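Local atomic coordinates of 11R-lipoxygenase (PDB entry 3VF1), a protein that probably inserts molecular oxygen into polyunsaturated fatty acids at a single non-heme iron, in a calcium-dependent manner. Residues 469-474 / 547-552; 464-469 / 542-547. One frame throughout, in Å; residues are numbered along the deposited sequence.

Both contacts join the chain running from helix 456-465 into the loop before helix 475-481 with the loop between helices 525-538 and 557-579. The two run in parallel: 464-469 lies along 542-547 in contact 2, and 469-474 continues along 547-552 in contact 1, sharing Thr469 and Asp547. The centres are about 10 Å apart, and Lys548 NZ stitches them together, 3.1 Å from Val468 O in a probable hydrogen bond. Contact 2 is at the surface and contact 1 is partly buried. Although both lie away from the metal site, the segments adjoin helices 369-410 and 557-579, which carry four of the five protein residues at the iron, His392, His397, His575 and Asn579.

Contact 1: 469-474 / 547-552; sequences TFDSYD and DKKVPK
Phe470 and Lys548 join two interhelical loops of the lipoxygenase domain through one backbone bond, made just where an ST turn leads 469-474 into a short 3-10 segment. Phe470 N donates to Lys548 O at 3.0 Å, with an N-H...O angle of 150°. The same oxygen lies in the plane of the Phe470 ring, at its edge, and also receives a CA-H...O contact from Thr469 CA. Phe470 CD1 and CE1 also meet Val550 CG2, which approaches the ring obliquely, 3.4 Å from CE1. Exposed Lys549 runs alongside Thr469 and then across Asp471. Here the touch is made by methylene carbons: Lys549 CD is 3.1 Å from Asp471 OD2, whereas the bend at chi4 (-60°) leaves Lys549 NZ 4.4 Å from that oxygen, beyond a salt bridge. Thr469 CG2 rests on Asp547 O at 3.5 Å.

Behind this first shell, Phe470 is set by Tyr539, which meets it edge-to-face, and by Phe563 of helix 557-579. Lys548 is buried, its NZ among the carbonyl oxygens of Thr546, Ala541, Val468 and Tyr465, more acceptors than its three N-H can each serve with a bond of its own. The turn itself is fixed by Asp471 N donating to Thr469 OG1 at 3.2 Å and by Ser472 OG, which donates a hydrogen bond to Thr469 O at 2.8 Å, with a C=O...OG angle of 172°.

Contact 2: 464-469 / 542-547; sequences HYRSVT and GSDGTD
Ser467 OG, Thr546 OG1 and Asp544 OD2 gather round one water that bridges the two loops. It lies 2.7 Å from Ser467 OG and 3.2 Å from Thr546 OG1, and donates a weak, longer bond of 3.3 Å to Asp544 OD2. The side chain of Ser467 starts out away from the other loop, and its hydroxyl reaches it through the water. Thr546, by contrast, points toward the other loop: its CB and OG1 press against the carbonyl of Arg466, with OG1 3.0 Å from Arg466 O.

Two type I beta turns face each other here, Tyr465 to Val468, following on from helix 456-465, and Gly542 to Gly545 in the opposing loop. Their CA atoms come nearest at Gly542 and Arg466, 5.3 Å apart, a spot where the glycine brings no side chain between the backbones.

Arg466 spreads its chain over the second turn. Its CD lies 3.1 Å from Ser543 OG, and Asp544 OD2 comes to the guanidinium at its edge, near its plane, making a long salt bridge of 3.8 Å with Arg466 NE; the carboxylate stands nearly upright to the guanidinium, the planes 80° apart. The bend at chi3 (-69°), about the CG-CD bond, swings the guanidinium on to Asp176, whose OD2 forms a salt bridge with Arg466 NH1 while its OD1 accepts from Ser543 N. At the far end of the contact, Thr469 CG2 meets Thr546 CG2 methyl to methyl at 4.2 Å.

Contact 1: 469-474 / 547-552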
loop_
_atom_site.group_PDB
_atom_site.type_symbol
_atom_site.label_atom_id
_atom_site.label_comp_id
_atom_site.label_asym_id
_atom_site.label_seq_id
_atom_site.Cartn_x
_atom_site.Cartn_y
_atom_site.Cartn_z
ATOM N N THR A 469 -11.934 -6.220 -11.167
ATOM C CA THR A 469 -13.039 -5.379 -10.726
ATOM C C THR A 469 -12.912 -5.186 -9.220
ATOM O O THR A 469 -12.100 -5.843 -8.573
ATOM C CB THR A 469 -14.413 -6.001 -11.043
ATOM O OG1 THR A 469 -14.746 -6.976 -10.048
ATOM C CG2 THR A 469 -14.410 -6.651 -12.420
ATOM N N PHE A 470 -13.717 -4.290 -8.663
ATOM C CA PHE A 470 -13.643 -4.000 -7.236
ATOM C C PHE A 470 -14.302 -5.079 -6.377
ATOM O O PHE A 470 -14.225 -5.032 -5.148
ATOM C CB PHE A 470 -14.251 -2.628 -6.932
ATOM C CG PHE A 470 -13.239 -1.520 -6.890
ATOM C CD1 PHE A 470 -12.808 -0.909 -8.057
ATOM C CD2 PHE A 470 -12.712 -1.095 -5.683
ATOM C CE1 PHE A 470 -11.870 0.109 -8.019
ATOM C CE2 PHE A 470 -11.775 -0.079 -5.638
ATOM C CZ PHE A 470 -11.354 0.524 -6.808
ATOM N N ASP A 471 -14.943 -6.053 -7.016
ATOM C CA ASP A 471 -15.484 -7.195 -6.287
ATOM C C ASP A 471 -14.355 -7.970 -5.615
ATOM O O ASP A 471 -14.539 -8.557 -4.547
ATOM C CB ASP A 471 -16.264 -8.124 -7.219
ATOM C CG ASP A 471 -17.570 -7.516 -7.691
ATOM O OD1 ASP A 471 -17.998 -6.490 -7.117
ATOM O OD2 ASP A 471 -18.175 -8.071 -8.634
ATOM N N SER A 472 -13.185 -7.965 -6.247
ATOM C CA SER A 472 -12.027 -8.672 -5.713
ATOM C C SER A 472 -11.411 -7.925 -4.532
ATOM O O SER A 472 -10.463 -8.408 -3.912
ATOM C CB SER A 472 -10.977 -8.886 -6.807
ATOM O OG SER A 472 -10.434 -7.654 -7.253
ATOM N N TYR A 473 -11.948 -6.748 -4.226
ATOM C CA TYR A 473 -11.472 -5.962 -3.093
ATOM C C TYR A 473 -12.380 -6.109 -1.878
ATOM O O TYR A 473 -12.028 -5.683 -0.780
ATOM C CB TYR A 473 -11.334 -4.491 -3.481
ATOM C CG TYR A 473 -10.050 -4.195 -4.215
ATOM C CD1 TYR A 473 -9.948 -4.391 -5.585
ATOM C CD2 TYR A 473 -8.934 -3.729 -3.533
ATOM C CE1 TYR A 473 -8.770 -4.127 -6.255
ATOM C CE2 TYR A 473 -7.754 -3.463 -4.195
ATOM C CZ TYR A 473 -7.680 -3.662 -5.553
ATOM O OH TYR A 473 -6.504 -3.395 -6.209
ATOM N N ASP A 474 -13.547 -6.712 -2.075
ATOM C CA ASP A 474 -14.411 -7.056 -0.954
ATOM C C ASP A 474 -13.807 -8.260 -0.246
ATOM O O ASP A 474 -14.053 -9.405 -0.622
ATOM C CB ASP A 474 -15.830 -7.368 -1.431
ATOM C CG ASP A 474 -16.803 -7.557 -0.282
ATOM O OD1 ASP A 474 -16.368 -7.985 0.807
ATOM O OD2 ASP A 474 -18.005 -7.275 -0.468
ATOM N N ASP A 547 -15.766 -3.661 -17.229
ATOM C CA ASP A 547 -16.114 -2.628 -16.265
ATOM C C ASP A 547 -15.548 -2.976 -14.890
ATOM O O ASP A 547 -15.636 -4.120 -14.442
ATOM C CB ASP A 547 -17.635 -2.463 -16.198
ATOM C CG ASP A 547 -18.073 -1.513 -15.103
ATOM O OD1 ASP A 547 -17.822 -0.296 -15.234
ATOM O OD2 ASP A 547 -18.676 -1.982 -14.114
ATOM N N LYS A 548 -14.972 -1.979 -14.225
ATOM C CA LYS A 548 -14.280 -2.186 -12.956
ATOM C C LYS A 548 -15.238 -2.151 -11.769
ATOM O O LYS A 548 -14.821 -2.320 -10.624
ATOM C CB LYS A 548 -13.194 -1.124 -12.782
ATOM C CG LYS A 548 -12.199 -1.084 -13.933
ATOM C CD LYS A 548 -10.983 -1.945 -13.653
ATOM C CE LYS A 548 -10.285 -2.362 -14.937
ATOM N NZ LYS A 548 -11.008 -3.460 -15.634
ATOM N N LYS A 549 -16.518 -1.926 -12.050
ATOM C CA LYS A 549 -17.557 -1.908 -11.022
ATOM C C LYS A 549 -17.338 -0.810 -9.982
ATOM O O LYS A 549 -17.647 -0.986 -8.803
ATOM C CB LYS A 549 -17.673 -3.275 -10.345
ATOM C CG LYS A 549 -18.164 -4.365 -11.278
ATOM C CD LYS A 549 -18.471 -5.650 -10.531
ATOM C CE LYS A 549 -18.956 -6.736 -11.478
ATOM N NZ LYS A 549 -20.205 -6.350 -12.198
ATOM N N VAL A 550 -16.802 0.321 -10.428
ATOM C CA VAL A 550 -16.772 1.521 -9.604
ATOM C C VAL A 550 -18.077 2.275 -9.840
ATOM O O VAL A 550 -18.456 2.505 -10.988
ATOM C CB VAL A 550 -15.587 2.428 -9.965
ATOM C CG1 VAL A 550 -15.604 3.691 -9.112
ATOM C CG2 VAL A 550 -14.275 1.680 -9.792
ATOM N N PRO A 551 -18.778 2.653 -8.760
ATOM C CA PRO A 551 -20.091 3.288 -8.927
ATOM C C PRO A 551 -20.039 4.555 -9.777
ATOM O O PRO A 551 -19.051 5.289 -9.736
ATOM C CB PRO A 551 -20.499 3.637 -7.492
ATOM C CG PRO A 551 -19.707 2.721 -6.630
ATOM C CD PRO A 551 -18.408 2.518 -7.341
ATOM N N LYS A 552 -21.098 4.799 -10.544
ATOM C CA LYS A 552 -21.230 6.044 -11.291
ATOM C C LYS A 552 -21.635 7.160 -10.335
ATOM O O LYS A 552 -21.369 8.335 -10.583
ATOM C CB LYS A 552 -22.283 5.899 -12.389
ATOM C CG LYS A 552 -21.957 4.841 -13.430
ATOM C CD LYS A 552 -23.042 4.741 -14.497
ATOM C CE LYS A 552 -24.405 4.432 -13.893
ATOM N NZ LYS A 552 -25.224 5.656 -13.641
#

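Contact 2: 464-469 / 542-547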
loop_
_atom_site.group_PDB
_atom_site.type_symbol
_atom_site.label_atom_id
_atom_site.label_comp_id
_atom_site.label_asym_id
_atom_site.label_seq_id
_atom_site.Cartn_x
_atom_site.Cartn_y
_atom_site.Cartn_z
ATOM N N HIS A 464 -3.618 -8.387 -15.663
ATOM C CA HIS A 464 -4.493 -8.519 -14.506
ATOM C C HIS A 464 -5.530 -7.404 -14.477
ATOM O O HIS A 464 -6.690 -7.636 -14.134
ATOM C CB HIS A 464 -3.692 -8.500 -13.202
ATOM C CG HIS A 464 -4.539 -8.672 -11.978
ATOM N ND1 HIS A 464 -4.918 -9.909 -11.503
ATOM C CD2 HIS A 464 -5.098 -7.763 -11.145
ATOM C CE1 HIS A 464 -5.665 -9.755 -10.425
ATOM N NE2 HIS A 464 -5.790 -8.462 -10.186
ATOM N N TYR A 465 -5.109 -6.196 -14.837
ATOM C CA TYR A 465 -5.997 -5.041 -14.800
ATOM C C TYR A 465 -7.169 -5.213 -15.760
ATOM O O TYR A 465 -8.306 -4.900 -15.422
ATOM C CB TYR A 465 -5.236 -3.758 -15.139
ATOM C CG TYR A 465 -6.091 -2.516 -15.025
ATOM C CD1 TYR A 465 -6.343 -1.934 -13.789
ATOM C CD2 TYR A 465 -6.653 -1.930 -16.150
ATOM C CE1 TYR A 465 -7.128 -0.804 -13.679
ATOM C CE2 TYR A 465 -7.439 -0.800 -16.049
ATOM C CZ TYR A 465 -7.672 -0.241 -14.811
ATOM O OH TYR A 465 -8.454 0.885 -14.706
ATOM N N ARG A 466 -6.889 -5.714 -16.958
ATOM C CA ARG A 466 -7.931 -5.913 -17.961
ATOM C C ARG A 466 -9.127 -6.692 -17.419
ATOM O O ARG A 466 -10.242 -6.539 -17.913
ATOM C CB ARG A 466 -7.369 -6.635 -19.188
ATOM C CG ARG A 466 -6.617 -5.731 -20.149
ATOM C CD ARG A 466 -6.452 -6.381 -21.514
ATOM N NE ARG A 466 -5.543 -7.525 -21.489
ATOM C CZ ARG A 466 -4.219 -7.438 -21.594
ATOM N NH1 ARG A 466 -3.629 -6.254 -21.720
ATOM N NH2 ARG A 466 -3.479 -8.538 -21.566
ATOM N N SER A 467 -8.897 -7.522 -16.405
ATOM C CA SER A 467 -9.949 -8.384 -15.875
ATOM C C SER A 467 -10.364 -8.035 -14.447
ATOM O O SER A 467 -11.288 -8.639 -13.903
ATOM C CB SER A 467 -9.495 -9.846 -15.918
ATOM O OG SER A 467 -9.318 -10.292 -17.251
ATOM N N VAL A 468 -9.691 -7.065 -13.838
ATOM C CA VAL A 468 -9.944 -6.753 -12.435
ATOM C C VAL A 468 -11.214 -5.931 -12.246
ATOM O O VAL A 468 -11.539 -5.070 -13.062
ATOM C CB VAL A 468 -8.764 -5.989 -11.795
ATOM C CG1 VAL A 468 -8.740 -4.536 -12.260
ATOM C CG2 VAL A 468 -8.855 -6.053 -10.280
ATOM N N THR A 469 -11.934 -6.220 -11.167
ATOM C CA THR A 469 -13.039 -5.379 -10.726
ATOM C C THR A 469 -12.912 -5.186 -9.220
ATOM O O THR A 469 -12.100 -5.843 -8.573
ATOM C CB THR A 469 -14.413 -6.001 -11.043
ATOM O OG1 THR A 469 -14.746 -6.976 -10.048
ATOM C CG2 THR A 469 -14.410 -6.651 -12.420
ATOM N N GLY A 542 -10.413 -0.650 -19.734
ATOM C CA GLY A 542 -9.326 -1.401 -20.335
ATOM C C GLY A 542 -9.707 -1.935 -21.702
ATOM O O GLY A 542 -10.834 -1.740 -22.159
ATOM N N SER A 543 -8.774 -2.627 -22.349
ATOM C CA SER A 543 -8.947 -3.031 -23.742
ATOM C C SER A 543 -9.828 -4.270 -23.921
ATOM O O SER A 543 -10.060 -4.709 -25.047
ATOM C CB SER A 543 -7.583 -3.262 -24.398
ATOM O OG SER A 543 -6.926 -4.384 -23.839
ATOM N N ASP A 544 -10.313 -4.836 -22.821
ATOM C CA ASP A 544 -11.273 -5.935 -22.896
ATOM C C ASP A 544 -12.687 -5.437 -22.611
ATOM O O ASP A 544 -13.654 -6.192 -22.726
ATOM C CB ASP A 544 -10.908 -7.052 -21.915
ATOM C CG ASP A 544 -9.808 -7.957 -22.439
ATOM O OD1 ASP A 544 -9.615 -8.009 -23.672
ATOM O OD2 ASP A 544 -9.142 -8.624 -21.617
ATOM N N GLY A 545 -12.801 -4.168 -22.237
ATOM C CA GLY A 545 -14.093 -3.570 -21.957
ATOM C C GLY A 545 -14.676 -4.030 -20.636
ATOM O O GLY A 545 -15.869 -3.866 -20.386
ATOM N N THR A 546 -13.834 -4.600 -19.779
ATOM C CA THR A 546 -14.288 -5.107 -18.490
ATOM C C THR A 546 -14.502 -3.971 -17.497
ATOM O O THR A 546 -13.544 -3.390 -16.987
ATOM C CB THR A 546 -13.281 -6.103 -17.891
ATOM O OG1 THR A 546 -13.027 -7.157 -18.830
ATOM C CG2 THR A 546 -13.820 -6.696 -16.595
ATOM N N ASP A 547 -15.766 -3.661 -17.229
ATOM C CA ASP A 547 -16.114 -2.628 -16.265
ATOM C C ASP A 547 -15.548 -2.976 -14.890
ATOM O O ASP A 547 -15.636 -4.120 -14.442
ATOM C CB ASP A 547 -17.635 -2.463 -16.198
ATOM C CG ASP A 547 -18.073 -1.513 -15.103
ATOM O OD1 ASP A 547 -17.822 -0.296 -15.234
ATOM O OD2 ASP A 547 -18.676 -1.982 -14.114
HETATM O O HOH W 1 -11.121 -9.703 -19.203
#